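Long-range contacts in cytochrome c (Pseudomonas aeruginosa, PDB 6RTE), which acts as the dihydro-heme d1 dehydrogenase NirN in heme d1 biosynthesis, carrying a heme c and an eight-bladed beta-propeller domain: residues S318-L326 with G336-G344; E143-V151 with E453-L462. One frame throughout, in Å; residues are numbered along the deposited sequence.

Interaction 1: S318-L326 with G336-G344; sequences SFSPDYRYL and GEVIELDSG
F319 opens this contact inside one blade of the eight-bladed propeller, where strands 317-319, 325-330 and 336-340 run antiparallel and the last two form a beta hairpin. Its ring meets the CD1 methyl of L341 edge-on, through CE1. A type I turn from S320 to Y323 then carries the chain round; D322 OD1 closes an Asx turn by accepting from the backbone N of R324, and S320 OG takes the N-H of Y325. At the end of the turn the backbone O of Y323 lies 3.4 Å from L341 CD1. R324 O draws in the other segment, accepting from L341 N at 3.0 Å and also from a water that in turn receives the N-H of D342. The side chains of R324 and E340 run alongside with their charged ends together, and a bend at chi3 (64°) brings R324 NH2 beside E340 OE2 in a salt bridge of 2.8 Å. The two flat groups stand almost perpendicular, and NH2 comes in from above the carboxylate plane. Both terminal nitrogens of R324 also make weak bonds to Y325 OH. Y325 faces E340 as a non-hydrogen-bonded pair and packs its ring against V338 CG1, while W390 meets it edge-to-face. Next comes a hydrogen-bonded pair whose two N-H...O bonds, L326 N to I339 O and I339 N to L326 O, are nearly straight. On their side of the sheet L326 lies across L341, with L326 CD1 4.2 Å from L341 CD2.

Interaction 2: E143-V151 with E453-L462; sequences EADPLNLFV and EFTRDGRYAL
With chi1 at -153°, N148 swings its amide away from its own backbone N and across to R456, while R456 holds CG between backbone N and carbonyl carbon (chi1 62°), and a further bend at chi3 lays its guanidinium over L147, with D145 at its edge. N148 OD1 accepts from R456 N at 2.9 Å, the donor lying above the carbonyl plane; N496 also bonds that oxygen. R456 NH1 reaches the syn lone pair of D145 OD2 at 3.0 Å in a salt bridge, and L147 CB sits 3.8 Å above the middle of the R456 guanidinium plane. D145 OD1 takes the N-H of L147, an Asx turn. F150 and L462 reach toward each other: L462 CD2 stands 3.6 Å from the centroid of the F150 ring, a CH-pi contact 6° off the normal. E453 CG touches that ring in its plane at the edge, 3.7 Å from F150 CE1. Its carboxylate goes to R406 and the backbone N of N496. The contact joins the start of strand 150-154 to the 449-454/460-465 hairpin of another blade, with strand 491-496 touching F150, E453 and R456, and helix 497-501 meeting L147 through V497 and I501.

Both contacts belong to the eight-bladed propeller of the heme d1 domain, but they differ in reach along the chain. Interaction 1 is local, joining neighbouring strands of one blade. Interaction 2 brings together segments separated by 301 residues and packs two blades against each other, near where strand 491-496 pairs with strand 150-154 and the circle of blades closes. Both segments of interaction 1 fall within that long span of chain. The heme c pocket is built from residues between 46 and 198, so interaction 1 and segment 453-462 lie outside that part of the sequence. The two contacts do not touch: their centres are about 30 Å apart and their nearest atoms about 14 Å.

Interaction 1: S318-L326 with G336-G344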
ATOM      1  N   SER A 318       4.448 -12.141  -4.886  1.00 45.80           N
ATOM      2  CA  SER A 318       3.463 -12.176  -5.959  1.00 45.63           C
ATOM      3  C   SER A 318       2.894 -13.591  -6.048  1.00 42.52           C
ATOM      4  O   SER A 318       3.581 -14.567  -5.740  1.00 44.91           O
ATOM      5  CB  SER A 318       4.065 -11.775  -7.308  1.00 48.19           C
ATOM      6  OG  SER A 318       3.166 -12.081  -8.365  1.00 47.72           O
ATOM      7  N   PHE A 319       1.637 -13.699  -6.468  1.00 38.66           N
ATOM      8  CA  PHE A 319       0.963 -14.987  -6.586  1.00 36.91           C
ATOM      9  C   PHE A 319       0.712 -15.329  -8.046  1.00 36.21           C
ATOM     10  O   PHE A 319       0.342 -14.466  -8.844  1.00 35.32           O
ATOM     11  CB  PHE A 319      -0.363 -14.987  -5.821  1.00 38.49           C
ATOM     12  CG  PHE A 319      -0.195 -14.840  -4.335  1.00 41.62           C
ATOM     13  CD1 PHE A 319       0.009 -15.952  -3.536  1.00 42.02           C
ATOM     14  CD2 PHE A 319      -0.212 -13.591  -3.746  1.00 47.09           C
ATOM     15  CE1 PHE A 319       0.175 -15.823  -2.173  1.00 44.98           C
ATOM     16  CE2 PHE A 319      -0.040 -13.451  -2.374  1.00 49.96           C
ATOM     17  CZ  PHE A 319       0.153 -14.570  -1.589  1.00 48.64           C
ATOM     18  N   SER A 320       0.932 -16.597  -8.394  1.00 37.14           N
ATOM     19  CA  SER A 320       0.532 -17.086  -9.698  1.00 40.77           C
ATOM     20  C   SER A 320      -0.985 -16.974  -9.832  1.00 39.61           C
ATOM     21  O   SER A 320      -1.703 -16.877  -8.828  1.00 34.65           O
ATOM     22  CB  SER A 320       0.990 -18.531  -9.894  1.00 46.05           C
ATOM     23  OG  SER A 320       0.573 -19.366  -8.830  1.00 47.76           O
ATOM     24  N   PRO A 321      -1.500 -16.956 -11.066  1.00 44.75           N
ATOM     25  CA  PRO A 321      -2.950 -16.762 -11.234  1.00 45.83           C
ATOM     26  C   PRO A 321      -3.794 -17.764 -10.458  1.00 45.99           C
ATOM     27  O   PRO A 321      -4.856 -17.391  -9.961  1.00 44.62           O
ATOM     28  CB  PRO A 321      -3.155 -16.890 -12.752  1.00 49.22           C
ATOM     29  CG  PRO A 321      -1.879 -17.459 -13.296  1.00 52.80           C
ATOM     30  CD  PRO A 321      -0.797 -17.009 -12.360  1.00 50.97           C
ATOM     31  N   ASP A 322      -3.348 -19.013 -10.331  1.00 48.39           N
ATOM     32  CA  ASP A 322      -4.097 -20.032  -9.606  1.00 51.17           C
ATOM     33  C   ASP A 322      -3.759 -20.083  -8.118  1.00 48.63           C
ATOM     34  O   ASP A 322      -4.272 -20.958  -7.410  1.00 51.28           O
ATOM     35  CB  ASP A 322      -3.844 -21.408 -10.232  1.00 56.43           C
ATOM     36  CG  ASP A 322      -2.426 -21.909  -9.996  1.00 59.37           C
ATOM     37  OD1 ASP A 322      -1.568 -21.110  -9.560  1.00 59.07           O
ATOM     38  OD2 ASP A 322      -2.172 -23.112 -10.237  1.00 61.88           O
ATOM     39  N   TYR A 323      -2.902 -19.181  -7.638  1.00 44.38           N
ATOM     40  CA  TYR A 323      -2.487 -19.097  -6.238  1.00 40.61           C
ATOM     41  C   TYR A 323      -1.816 -20.373  -5.734  1.00 44.12           C
ATOM     42  O   TYR A 323      -1.649 -20.547  -4.521  1.00 43.58           O
ATOM     43  CB  TYR A 323      -3.671 -18.725  -5.336  1.00 37.48           C
ATOM     44  CG  TYR A 323      -4.099 -17.294  -5.507  1.00 36.14           C
ATOM     45  CD1 TYR A 323      -5.000 -16.937  -6.505  1.00 38.43           C
ATOM     46  CD2 TYR A 323      -3.592 -16.293  -4.701  1.00 35.20           C
ATOM     47  CE1 TYR A 323      -5.392 -15.629  -6.678  1.00 39.54           C
ATOM     48  CE2 TYR A 323      -3.974 -14.974  -4.871  1.00 37.71           C
ATOM     49  CZ  TYR A 323      -4.877 -14.652  -5.866  1.00 41.31           C
ATOM     50  OH  TYR A 323      -5.282 -13.351  -6.055  1.00 46.01           O
ATOM     51  N   ARG A 324      -1.390 -21.262  -6.633  1.00 46.69           N
ATOM     52  CA  ARG A 324      -0.620 -22.419  -6.196  1.00 51.42           C
ATOM     53  C   ARG A 324       0.831 -22.057  -5.908  1.00 45.99           C
ATOM     54  O   ARG A 324       1.464 -22.688  -5.054  1.00 48.09           O
ATOM     55  CB  ARG A 324      -0.672 -23.538  -7.243  1.00 60.37           C
ATOM     56  CG  ARG A 324      -1.837 -24.498  -7.044  1.00 66.35           C
ATOM     57  CD  ARG A 324      -1.734 -25.732  -7.945  1.00 73.38           C
ATOM     58  NE  ARG A 324      -0.563 -26.560  -7.637  1.00 77.80           N
ATOM     59  CZ  ARG A 324       0.480 -26.745  -8.445  1.00 81.10           C
ATOM     60  NH1 ARG A 324       0.527 -26.174  -9.645  1.00 82.89           N
ATOM     61  NH2 ARG A 324       1.484 -27.521  -8.054  1.00 82.34           N
ATOM     62  N   TYR A 325       1.364 -21.050  -6.583  1.00 41.99           N
ATOM     63  CA  TYR A 325       2.752 -20.665  -6.413  1.00 41.64           C
ATOM     64  C   TYR A 325       2.855 -19.239  -5.900  1.00 40.84           C
ATOM     65  O   TYR A 325       2.037 -18.372  -6.222  1.00 37.55           O
ATOM     66  CB  TYR A 325       3.538 -20.803  -7.719  1.00 44.86           C
ATOM     67  CG  TYR A 325       3.555 -22.221  -8.216  1.00 48.64           C
ATOM     68  CD1 TYR A 325       4.432 -23.154  -7.677  1.00 50.90           C
ATOM     69  CD2 TYR A 325       2.678 -22.638  -9.208  1.00 50.57           C
ATOM     70  CE1 TYR A 325       4.440 -24.455  -8.119  1.00 55.00           C
ATOM     71  CE2 TYR A 325       2.681 -23.937  -9.657  1.00 54.32           C
ATOM     72  CZ  TYR A 325       3.560 -24.844  -9.111  1.00 56.82           C
ATOM     73  OH  TYR A 325       3.562 -26.144  -9.560  1.00 60.74           O
ATOM     74  N   LEU A 326       3.882 -19.026  -5.092  1.00 42.71           N
ATOM     75  CA  LEU A 326       4.212 -17.731  -4.524  1.00 44.83           C
ATOM     76  C   LEU A 326       5.582 -17.336  -5.040  1.00 48.43           C
ATOM     77  O   LEU A 326       6.529 -18.124  -4.961  1.00 52.43           O
ATOM     78  CB  LEU A 326       4.170 -17.819  -2.997  1.00 45.81           C
ATOM     79  CG  LEU A 326       4.638 -16.670  -2.119  1.00 47.05           C
ATOM     80  CD1 LEU A 326       3.993 -16.837  -0.751  1.00 45.16           C
ATOM     81  CD2 LEU A 326       6.151 -16.661  -1.998  1.00 51.69           C
ATOM     82  N   GLY A 336      14.582 -13.869  -7.449  1.00 84.67           N
ATOM     83  CA  GLY A 336      13.227 -14.374  -7.304  1.00 78.51           C
ATOM     84  C   GLY A 336      13.223 -15.837  -6.896  1.00 74.12           C
ATOM     85  O   GLY A 336      14.010 -16.637  -7.403  1.00 76.52           O
ATOM     86  N   GLU A 337      12.323 -16.171  -5.972  1.00 68.03           N
ATOM     87  CA  GLU A 337      12.177 -17.527  -5.452  1.00 66.21           C
ATOM     88  C   GLU A 337      10.739 -17.974  -5.649  1.00 59.45           C
ATOM     89  O   GLU A 337       9.807 -17.295  -5.192  1.00 57.85           O
ATOM     90  CB  GLU A 337      12.556 -17.593  -3.971  1.00 67.82           C
ATOM     91  CG  GLU A 337      13.998 -17.210  -3.670  1.00 73.67           C
ATOM     92  CD  GLU A 337      14.992 -18.278  -4.102  1.00 80.66           C
ATOM     93  OE1 GLU A 337      14.629 -19.472  -4.093  1.00 82.31           O
ATOM     94  OE2 GLU A 337      16.139 -17.923  -4.452  1.00 84.82           O
ATOM     95  N   VAL A 338      10.554 -19.107  -6.321  1.00 57.56           N
ATOM     96  CA  VAL A 338       9.229 -19.679  -6.550  1.00 51.93           C
ATOM     97  C   VAL A 338       9.000 -20.780  -5.526  1.00 52.88           C
ATOM     98  O   VAL A 338       9.705 -21.796  -5.522  1.00 53.75           O
ATOM     99  CB  VAL A 338       9.082 -20.220  -7.980  1.00 51.81           C
ATOM    100  CG1 VAL A 338       7.667 -20.756  -8.198  1.00 49.55           C
ATOM    101  CG2 VAL A 338       9.398 -19.138  -8.995  1.00 52.13           C
ATOM    102  N   ILE A 339       8.007 -20.583  -4.667  1.00 51.80           N
ATOM    103  CA  ILE A 339       7.628 -21.549  -3.643  1.00 55.07           C
ATOM    104  C   ILE A 339       6.239 -22.075  -3.967  1.00 55.18           C
ATOM    105  O   ILE A 339       5.370 -21.319  -4.417  1.00 51.23           O
ATOM    106  CB  ILE A 339       7.651 -20.915  -2.235  1.00 57.99           C
ATOM    107  CG1 ILE A 339       9.096 -20.679  -1.788  1.00 65.05           C
ATOM    108  CG2 ILE A 339       6.890 -21.795  -1.242  1.00 57.22           C
ATOM    109  CD1 ILE A 339       9.217 -19.969  -0.453  1.00 67.05           C
ATOM    110  N   GLU A 340       6.030 -23.367  -3.739  1.00 59.44           N
ATOM    111  CA  GLU A 340       4.696 -23.947  -3.789  1.00 63.26           C
ATOM    112  C   GLU A 340       4.046 -23.778  -2.419  1.00 60.92           C
ATOM    113  O   GLU A 340       4.678 -24.047  -1.392  1.00 61.44           O
ATOM    114  CB  GLU A 340       4.748 -25.419  -4.181  1.00 69.16           C
ATOM    115  CG  GLU A 340       3.379 -26.019  -4.414  1.00 72.95           C
ATOM    116  CD  GLU A 340       3.438 -27.376  -5.072  1.00 80.73           C
ATOM    117  OE1 GLU A 340       4.554 -27.912  -5.244  1.00 85.07           O
ATOM    118  OE2 GLU A 340       2.362 -27.905  -5.421  1.00 82.62           O
ATOM    119  N   LEU A 341       2.787 -23.330  -2.408  1.00 59.75           N
ATOM    120  CA  LEU A 341       2.163 -22.916  -1.152  1.00 59.45           C
ATOM    121  C   LEU A 341       1.843 -24.112  -0.259  1.00 63.92           C
ATOM    122  O   LEU A 341       2.158 -24.103   0.935  1.00 64.98           O
ATOM    123  CB  LEU A 341       0.898 -22.102  -1.435  1.00 57.28           C
ATOM    124  CG  LEU A 341       1.044 -20.587  -1.298  1.00 54.67           C
ATOM    125  CD1 LEU A 341      -0.302 -19.906  -1.473  1.00 54.20           C
ATOM    126  CD2 LEU A 341       1.647 -20.197   0.047  1.00 52.52           C
ATOM    127  N   ASP A 342       1.204 -25.143  -0.816  1.00 65.98           N
ATOM    128  CA  ASP A 342       0.856 -26.330  -0.043  1.00 70.51           C
ATOM    129  C   ASP A 342       2.051 -26.850   0.743  1.00 77.53           C
ATOM    130  O   ASP A 342       2.104 -26.725   1.971  1.00 75.50           O
ATOM    131  CB  ASP A 342       0.339 -27.444  -0.957  1.00 72.81           C
ATOM    132  CG  ASP A 342      -0.917 -27.054  -1.690  1.00 72.11           C
ATOM    133  OD1 ASP A 342      -1.605 -26.123  -1.225  1.00 69.88           O
ATOM    134  OD2 ASP A 342      -1.214 -27.683  -2.727  1.00 74.04           O
ATOM    135  N   SER A 343       3.015 -27.436   0.031  1.00 83.71           N
ATOM    136  CA  SER A 343       4.163 -28.068   0.664  1.00 88.43           C
ATOM    137  C   SER A 343       5.216 -27.070   1.127  1.00 86.46           C
ATOM    138  O   SER A 343       6.076 -27.434   1.935  1.00 90.42           O
ATOM    139  CB  SER A 343       4.798 -29.058  -0.311  1.00 91.04           C
ATOM    140  OG  SER A 343       5.039 -28.436  -1.562  1.00 90.60           O
ATOM    141  N   GLY A 344       5.171 -25.832   0.647  1.00 80.56           N
ATOM    142  CA  GLY A 344       6.232 -24.893   0.946  1.00 76.24           C
ATOM    143  C   GLY A 344       7.537 -25.167   0.236  1.00 70.42           C
ATOM    144  O   GLY A 344       8.539 -24.504   0.531  1.00 76.55           O
TER
HETATM  145  O   HOH W   1       0.572 -25.108  -3.628  1.00 73.97           O

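Interaction 2: E143-V151 with E453-L462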
ATOM      1  N   GLU A 143     -26.231   8.389  -8.046  1.00 45.34           N
ATOM      2  CA  GLU A 143     -26.636   7.777  -9.302  1.00 46.65           C
ATOM      3  C   GLU A 143     -25.480   7.122 -10.047  1.00 43.38           C
ATOM      4  O   GLU A 143     -25.724   6.307 -10.940  1.00 43.67           O
ATOM      5  CB  GLU A 143     -27.318   8.830 -10.194  1.00 55.08           C
ATOM      6  CG  GLU A 143     -28.488   9.527  -9.487  1.00 62.31           C
ATOM      7  CD  GLU A 143     -29.598   9.986 -10.423  1.00 69.04           C
ATOM      8  OE1 GLU A 143     -29.543  11.144 -10.893  1.00 72.36           O
ATOM      9  OE2 GLU A 143     -30.542   9.196 -10.671  1.00 70.47           O
ATOM     10  N   ALA A 144     -24.239   7.426  -9.681  1.00 42.28           N
ATOM     11  CA  ALA A 144     -23.097   6.842 -10.368  1.00 42.34           C
ATOM     12  C   ALA A 144     -23.077   5.323 -10.205  1.00 36.82           C
ATOM     13  O   ALA A 144     -23.597   4.764  -9.234  1.00 34.79           O
ATOM     14  CB  ALA A 144     -21.795   7.436  -9.827  1.00 45.70           C
ATOM     15  N   ASP A 145     -22.467   4.659 -11.168  1.00 36.16           N
ATOM     16  CA  ASP A 145     -22.337   3.207 -11.132  1.00 36.24           C
ATOM     17  C   ASP A 145     -21.444   2.798  -9.965  1.00 34.62           C
ATOM     18  O   ASP A 145     -20.255   3.160  -9.942  1.00 35.20           O
ATOM     19  CB  ASP A 145     -21.778   2.721 -12.472  1.00 39.83           C
ATOM     20  CG  ASP A 145     -21.460   1.234 -12.479  1.00 40.78           C
ATOM     21  OD1 ASP A 145     -21.777   0.527 -11.491  1.00 38.77           O
ATOM     22  OD2 ASP A 145     -20.881   0.778 -13.491  1.00 42.69           O
ATOM     23  N   PRO A 146     -21.960   2.064  -8.974  1.00 32.87           N
ATOM     24  CA  PRO A 146     -21.106   1.694  -7.826  1.00 30.36           C
ATOM     25  C   PRO A 146     -19.876   0.891  -8.215  1.00 29.31           C
ATOM     26  O   PRO A 146     -18.837   0.969  -7.527  1.00 28.09           O
ATOM     27  CB  PRO A 146     -22.038   0.860  -6.935  1.00 31.22           C
ATOM     28  CG  PRO A 146     -23.431   1.195  -7.388  1.00 34.80           C
ATOM     29  CD  PRO A 146     -23.327   1.527  -8.849  1.00 35.87           C
ATOM     30  N   LEU A 147     -19.955   0.106  -9.279  1.00 31.67           N
ATOM     31  CA  LEU A 147     -18.851  -0.762  -9.674  1.00 34.13           C
ATOM     32  C   LEU A 147     -17.818  -0.059 -10.547  1.00 32.94           C
ATOM     33  O   LEU A 147     -16.789  -0.666 -10.875  1.00 34.28           O
ATOM     34  CB  LEU A 147     -19.402  -1.994 -10.413  1.00 38.85           C
ATOM     35  CG  LEU A 147     -20.279  -2.900  -9.541  1.00 42.15           C
ATOM     36  CD1 LEU A 147     -20.825  -4.066 -10.358  1.00 46.98           C
ATOM     37  CD2 LEU A 147     -19.521  -3.412  -8.322  1.00 39.47           C
ATOM     38  N   ASN A 148     -18.048   1.198 -10.931  1.00 32.39           N
ATOM     39  CA  ASN A 148     -17.046   1.942 -11.683  1.00 32.70           C
ATOM     40  C   ASN A 148     -16.486   3.122 -10.898  1.00 32.85           C
ATOM     41  O   ASN A 148     -15.793   3.964 -11.476  1.00 32.40           O
ATOM     42  CB  ASN A 148     -17.627   2.419 -13.016  1.00 37.38           C
ATOM     43  CG  ASN A 148     -16.557   2.590 -14.077  1.00 39.16           C
ATOM     44  OD1 ASN A 148     -15.434   2.092 -13.935  1.00 37.58           O
ATOM     45  ND2 ASN A 148     -16.900   3.285 -15.153  1.00 42.79           N
ATOM     46  N   LEU A 149     -16.772   3.202  -9.601  1.00 33.37           N
ATOM     47  CA  LEU A 149     -16.176   4.224  -8.751  1.00 34.03           C
ATOM     48  C   LEU A 149     -14.668   4.039  -8.631  1.00 32.77           C
ATOM     49  O   LEU A 149     -14.167   2.914  -8.526  1.00 30.08           O
ATOM     50  CB  LEU A 149     -16.778   4.174  -7.346  1.00 32.51           C
ATOM     51  CG  LEU A 149     -18.262   4.503  -7.189  1.00 32.46           C
ATOM     52  CD1 LEU A 149     -18.664   4.293  -5.731  1.00 32.31           C
ATOM     53  CD2 LEU A 149     -18.552   5.920  -7.649  1.00 33.07           C
ATOM     54  N   PHE A 150     -13.949   5.157  -8.591  1.00 33.30           N
ATOM     55  CA  PHE A 150     -12.544   5.154  -8.207  1.00 31.94           C
ATOM     56  C   PHE A 150     -12.391   5.700  -6.795  1.00 31.30           C
ATOM     57  O   PHE A 150     -12.981   6.730  -6.452  1.00 32.42           O
ATOM     58  CB  PHE A 150     -11.701   6.002  -9.157  1.00 33.09           C
ATOM     59  CG  PHE A 150     -11.524   5.406 -10.514  1.00 34.15           C
ATOM     60  CD1 PHE A 150     -10.432   4.595 -10.784  1.00 34.50           C
ATOM     61  CD2 PHE A 150     -12.427   5.681 -11.528  1.00 35.73           C
ATOM     62  CE1 PHE A 150     -10.251   4.064 -12.045  1.00 35.45           C
ATOM     63  CE2 PHE A 150     -12.258   5.143 -12.788  1.00 37.29           C
ATOM     64  CZ  PHE A 150     -11.164   4.330 -13.044  1.00 36.51           C
ATOM     65  N   VAL A 151     -11.590   5.021  -5.992  1.00 29.59           N
ATOM     66  CA  VAL A 151     -11.092   5.579  -4.742  1.00 28.85           C
ATOM     67  C   VAL A 151      -9.730   6.196  -5.044  1.00 29.54           C
ATOM     68  O   VAL A 151      -8.802   5.496  -5.470  1.00 29.51           O
ATOM     69  CB  VAL A 151     -10.999   4.500  -3.651  1.00 27.05           C
ATOM     70  CG1 VAL A 151     -10.415   5.061  -2.353  1.00 25.51           C
ATOM     71  CG2 VAL A 151     -12.378   3.902  -3.388  1.00 27.33           C
ATOM     72  N   GLU A 453      -4.581   2.988 -13.331  1.00 37.49           N
ATOM     73  CA  GLU A 453      -5.780   2.198 -13.076  1.00 37.55           C
ATOM     74  C   GLU A 453      -6.760   2.444 -14.216  1.00 36.91           C
ATOM     75  O   GLU A 453      -6.790   3.535 -14.789  1.00 37.45           O
ATOM     76  CB  GLU A 453      -6.420   2.567 -11.728  1.00 36.42           C
ATOM     77  CG  GLU A 453      -7.584   1.684 -11.306  1.00 36.91           C
ATOM     78  CD  GLU A 453      -7.138   0.384 -10.674  1.00 37.34           C
ATOM     79  OE1 GLU A 453      -5.949   0.035 -10.815  1.00 41.15           O
ATOM     80  OE2 GLU A 453      -7.967  -0.282 -10.029  1.00 38.30           O
ATOM     81  N   PHE A 454      -7.550   1.421 -14.548  1.00 36.34           N
ATOM     82  CA  PHE A 454      -8.522   1.494 -15.629  1.00 37.02           C
ATOM     83  C   PHE A 454      -9.948   1.582 -15.093  1.00 36.20           C
ATOM     84  O   PHE A 454     -10.232   1.209 -13.953  1.00 34.90           O
ATOM     85  CB  PHE A 454      -8.421   0.265 -16.549  1.00 38.70           C
ATOM     86  CG  PHE A 454      -7.085   0.106 -17.216  1.00 40.90           C
ATOM     87  CD1 PHE A 454      -6.071  -0.604 -16.595  1.00 40.33           C
ATOM     88  CD2 PHE A 454      -6.855   0.649 -18.466  1.00 44.97           C
ATOM     89  CE1 PHE A 454      -4.839  -0.756 -17.199  1.00 43.23           C
ATOM     90  CE2 PHE A 454      -5.617   0.500 -19.088  1.00 48.51           C
ATOM     91  CZ  PHE A 454      -4.610  -0.205 -18.451  1.00 47.63           C
ATOM     92  N   THR A 455     -10.846   2.080 -15.944  1.00 37.81           N
ATOM     93  CA  THR A 455     -12.277   1.893 -15.733  1.00 39.15           C
ATOM     94  C   THR A 455     -12.609   0.405 -15.783  1.00 40.26           C
ATOM     95  O   THR A 455     -11.830  -0.416 -16.278  1.00 42.32           O
ATOM     96  CB  THR A 455     -13.095   2.624 -16.795  1.00 39.72           C
ATOM     97  OG1 THR A 455     -12.608   2.271 -18.100  1.00 41.32           O
ATOM     98  CG2 THR A 455     -13.017   4.135 -16.614  1.00 39.75           C
ATOM     99  N   ARG A 456     -13.799   0.060 -15.282  1.00 39.42           N
ATOM    100  CA  ARG A 456     -14.146  -1.355 -15.164  1.00 40.06           C
ATOM    101  C   ARG A 456     -14.127  -2.048 -16.523  1.00 39.53           C
ATOM    102  O   ARG A 456     -13.742  -3.218 -16.610  1.00 39.47           O
ATOM    103  CB  ARG A 456     -15.509  -1.519 -14.483  1.00 41.89           C
ATOM    104  CG  ARG A 456     -16.686  -0.896 -15.224  1.00 46.31           C
ATOM    105  CD  ARG A 456     -17.993  -1.067 -14.449  1.00 50.39           C
ATOM    106  NE  ARG A 456     -18.323  -2.477 -14.214  1.00 53.43           N
ATOM    107  CZ  ARG A 456     -19.562  -2.952 -14.101  1.00 54.75           C
ATOM    108  NH1 ARG A 456     -20.607  -2.141 -14.204  1.00 54.10           N
ATOM    109  NH2 ARG A 456     -19.758  -4.247 -13.891  1.00 56.02           N
ATOM    110  N   ASP A 457     -14.504  -1.343 -17.590  1.00 39.68           N
ATOM    111  CA  ASP A 457     -14.502  -1.908 -18.937  1.00 41.32           C
ATOM    112  C   ASP A 457     -13.202  -1.651 -19.695  1.00 44.10           C
ATOM    113  O   ASP A 457     -13.100  -2.031 -20.868  1.00 45.02           O
ATOM    114  CB  ASP A 457     -15.684  -1.352 -19.743  1.00 43.15           C
ATOM    115  CG  ASP A 457     -15.558   0.139 -20.019  1.00 48.06           C
ATOM    116  OD1 ASP A 457     -14.605   0.766 -19.502  1.00 49.91           O
ATOM    117  OD2 ASP A 457     -16.409   0.689 -20.754  1.00 50.76           O
ATOM    118  N   GLY A 458     -12.213  -1.017 -19.066  1.00 44.20           N
ATOM    119  CA  GLY A 458     -10.922  -0.814 -19.696  1.00 45.70           C
ATOM    120  C   GLY A 458     -10.867   0.264 -20.752  1.00 45.42           C
ATOM    121  O   GLY A 458      -9.823   0.419 -21.399  1.00 48.56           O
ATOM    122  N   ARG A 459     -11.951   1.019 -20.952  1.00 43.67           N
ATOM    123  CA  ARG A 459     -11.967   2.040 -21.994  1.00 46.93           C
ATOM    124  C   ARG A 459     -11.085   3.241 -21.665  1.00 46.39           C
ATOM    125  O   ARG A 459     -10.641   3.936 -22.587  1.00 45.54           O
ATOM    126  CB  ARG A 459     -13.395   2.526 -22.247  1.00 51.10           C
ATOM    127  CG  ARG A 459     -14.216   1.630 -23.163  1.00 58.19           C
ATOM    128  CD  ARG A 459     -15.557   2.287 -23.491  1.00 64.25           C
ATOM    129  NE  ARG A 459     -16.318   2.592 -22.278  1.00 65.50           N
ATOM    130  CZ  ARG A 459     -17.157   3.618 -22.145  1.00 65.96           C
ATOM    131  NH1 ARG A 459     -17.791   3.801 -20.991  1.00 65.10           N
ATOM    132  NH2 ARG A 459     -17.356   4.467 -23.150  1.00 66.48           N
ATOM    133  N   TYR A 460     -10.825   3.507 -20.384  1.00 46.56           N
ATOM    134  CA  TYR A 460     -10.024   4.657 -19.986  1.00 45.30           C
ATOM    135  C   TYR A 460      -8.993   4.245 -18.948  1.00 42.78           C
ATOM    136  O   TYR A 460      -9.220   3.336 -18.149  1.00 41.26           O
ATOM    137  CB  TYR A 460     -10.893   5.785 -19.417  1.00 43.37           C
ATOM    138  CG  TYR A 460     -11.907   6.320 -20.396  1.00 43.81           C
ATOM    139  CD1 TYR A 460     -11.553   7.277 -21.335  1.00 46.28           C
ATOM    140  CD2 TYR A 460     -13.219   5.865 -20.383  1.00 43.55           C
ATOM    141  CE1 TYR A 460     -12.480   7.769 -22.237  1.00 49.36           C
ATOM    142  CE2 TYR A 460     -14.151   6.352 -21.277  1.00 46.35           C
ATOM    143  CZ  TYR A 460     -13.775   7.302 -22.200  1.00 50.47           C
ATOM    144  OH  TYR A 460     -14.698   7.791 -23.094  1.00 55.71           O
ATOM    145  N   ALA A 461      -7.854   4.940 -18.969  1.00 42.56           N
ATOM    146  CA  ALA A 461      -6.769   4.722 -18.025  1.00 43.02           C
ATOM    147  C   ALA A 461      -6.512   6.014 -17.263  1.00 42.50           C
ATOM    148  O   ALA A 461      -6.518   7.100 -17.847  1.00 43.01           O
ATOM    149  CB  ALA A 461      -5.493   4.265 -18.744  1.00 47.32           C
ATOM    150  N   LEU A 462      -6.294   5.894 -15.957  1.00 41.36           N
ATOM    151  CA  LEU A 462      -6.131   7.049 -15.074  1.00 42.12           C
ATOM    152  C   LEU A 462      -4.711   7.053 -14.518  1.00 40.96           C
ATOM    153  O   LEU A 462      -4.333   6.155 -13.753  1.00 39.23           O
ATOM    154  CB  LEU A 462      -7.165   7.024 -13.952  1.00 43.22           C
ATOM    155  CG  LEU A 462      -8.578   7.445 -14.371  1.00 46.23           C
ATOM    156  CD1 LEU A 462      -9.227   6.429 -15.305  1.00 46.24           C
ATOM    157  CD2 LEU A 462      -9.435   7.675 -13.140  1.00 46.66           C
TER
HETATM  158  O   HOH W   2     -15.990   3.295 -18.507  1.00 54.59           O